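PDB 4HBS: putative hydrolase from Bacteroides ovatus, which is of unknown function but is probably a glycoside hydrolase built as a five-bladed beta-propeller. Local coordinates for residues A[262-266]-A[285-289]. Residues are numbered along the deposited sequence; the frame is centred on the assembly and turned at random.
Sequences YYVAD and NSTII
A265 and S286 bring the two backbones closest, their CA atoms 4.8 Å apart, where the end of the strand 260-265 meets the chain following the short helix 280-285. Residues 285-289 add no strand to the sheet; the backbone of 262-264 already bonds to strands 245-251 and 271-274 on its two sides. The one hydrogen bond across runs from A265 N to S286 OG, 2.8 Å long and fairly straight at 159°. With chi1 at -41°, OG lies beside its own backbone N and anti to the carbonyl carbon, and there it also bonds to D282 O, four residues back, so one hydroxyl links D282 of the helix to the strand. V264 CG2 lies 3.5 Å from that OG, and A265 CB is also 3.5 Å from S286 OG. Replacing S286 by alanine removes that hydroxyl, and A265 N and D282 O would probably both lose a partner, the link between helix and strand going with it. In this five-bladed propeller, the contact joins strand 260-265 of one antiparallel blade to the connection leading into the next, which starts at strand 298-303. Further along, I288 CG2 meets the Y263 ring at its edge, near the ring plane, 4.2 Å from CD2. With CG anti to the backbone N (chi1 -161°), the Y263 ring lies where its CD2 edge faces that methyl, and it also meets W273, F271 and, edge-to-face, Y329.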
loop_
_atom_site.group_PDB
_atom_site.type_symbol
_atom_site.label_atom_id
_atom_site.label_comp_id
_atom_site.label_asym_id
_atom_site.label_seq_id
_atom_site.Cartn_x
_atom_site.Cartn_y
_atom_site.Cartn_z
ATOM N N TYR A 262 16.126 -1.980 16.479
ATOM C CA TYR A 262 14.762 -2.388 16.768
ATOM C C TYR A 262 14.328 -1.968 18.155
ATOM O O TYR A 262 15.060 -2.194 19.114
ATOM C CB TYR A 262 14.677 -3.930 16.624
ATOM C CG TYR A 262 15.241 -4.422 15.305
ATOM C CD1 TYR A 262 16.602 -4.671 15.156
ATOM C CD2 TYR A 262 14.430 -4.557 14.185
ATOM C CE1 TYR A 262 17.142 -5.035 13.925
ATOM C CE2 TYR A 262 14.955 -4.944 12.951
ATOM C CZ TYR A 262 16.312 -5.199 12.830
ATOM O OH TYR A 262 16.866 -5.575 11.630
ATOM N N TYR A 263 13.132 -1.370 18.265
ATOM C CA TYR A 263 12.553 -0.971 19.549
ATOM C C TYR A 263 11.896 -2.226 20.100
ATOM O O TYR A 263 10.897 -2.704 19.542
ATOM C CB TYR A 263 11.563 0.184 19.343
ATOM C CG TYR A 263 11.218 1.013 20.561
ATOM C CD1 TYR A 263 12.217 1.630 21.315
ATOM C CD2 TYR A 263 9.898 1.360 20.836
ATOM C CE1 TYR A 263 11.904 2.497 22.362
ATOM C CE2 TYR A 263 9.573 2.192 21.904
ATOM C CZ TYR A 263 10.578 2.780 22.652
ATOM O OH TYR A 263 10.268 3.601 23.711
ATOM N N VAL A 264 12.541 -2.839 21.104
ATOM C CA VAL A 264 12.108 -4.102 21.691
ATOM C C VAL A 264 12.011 -3.927 23.206
ATOM O O VAL A 264 12.811 -3.203 23.798
ATOM C CB VAL A 264 13.023 -5.289 21.255
ATOM C CG1 VAL A 264 14.482 -5.014 21.536
ATOM C CG2 VAL A 264 12.594 -6.609 21.888
ATOM N N ALA A 265 11.006 -4.587 23.810
ATOM C CA ALA A 265 10.666 -4.483 25.222
ATOM C C ALA A 265 11.264 -5.598 26.068
ATOM O O ALA A 265 11.070 -6.778 25.765
ATOM C CB ALA A 265 9.159 -4.501 25.375
ATOM N N ASP A 266 11.931 -5.214 27.183
ATOM C CA ASP A 266 12.517 -6.137 28.170
ATOM C C ASP A 266 11.365 -6.849 28.943
ATOM O O ASP A 266 10.202 -6.434 28.801
ATOM C CB ASP A 266 13.443 -5.348 29.138
ATOM N N ASN A 285 5.632 -8.670 22.170
ATOM C CA ASN A 285 5.630 -8.106 23.539
ATOM C C ASN A 285 5.943 -6.594 23.512
ATOM O O ASN A 285 5.624 -5.890 24.468
ATOM C CB ASN A 285 6.665 -8.813 24.450
ATOM C CG ASN A 285 6.415 -10.286 24.662
ATOM O OD1 ASN A 285 5.266 -10.743 24.729
ATOM N ND2 ASN A 285 7.486 -11.066 24.800
ATOM N N SER A 286 6.587 -6.118 22.414
ATOM C CA SER A 286 6.996 -4.730 22.176
ATOM C C SER A 286 5.988 -3.948 21.304
ATOM O O SER A 286 6.401 -3.089 20.517
ATOM C CB SER A 286 8.356 -4.729 21.481
ATOM O OG SER A 286 9.196 -5.718 22.044
ATOM N N THR A 287 4.677 -4.260 21.408
ATOM C CA THR A 287 3.646 -3.553 20.637
ATOM C C THR A 287 3.674 -2.043 20.982
ATOM O O THR A 287 3.793 -1.703 22.164
ATOM C CB THR A 287 2.249 -4.171 20.872
ATOM O OG1 THR A 287 1.332 -3.558 19.970
ATOM C CG2 THR A 287 1.735 -4.001 22.303
ATOM N N ILE A 288 3.614 -1.147 19.965
ATOM C CA ILE A 288 3.638 0.299 20.210
ATOM C C ILE A 288 2.213 0.906 20.198
ATOM O O ILE A 288 2.092 2.108 20.367
ATOM C CB ILE A 288 4.627 1.067 19.278
ATOM C CG1 ILE A 288 4.205 1.072 17.795
ATOM C CG2 ILE A 288 6.042 0.505 19.448
ATOM C CD1 ILE A 288 4.861 2.123 17.004
ATOM N N ILE A 289 1.156 0.080 20.078
ATOM C CA ILE A 289 -0.261 0.504 20.165
ATOM C C ILE A 289 -0.783 -0.071 21.494
ATOM O O ILE A 289 -0.050 -0.848 22.116
ATOM C CB ILE A 289 -1.085 0.031 18.926
ATOM C CG1 ILE A 289 -0.958 -1.494 18.676
ATOM C CG2 ILE A 289 -0.650 0.796 17.714
ATOM C CD1 ILE A 289 -1.997 -2.067 17.799
#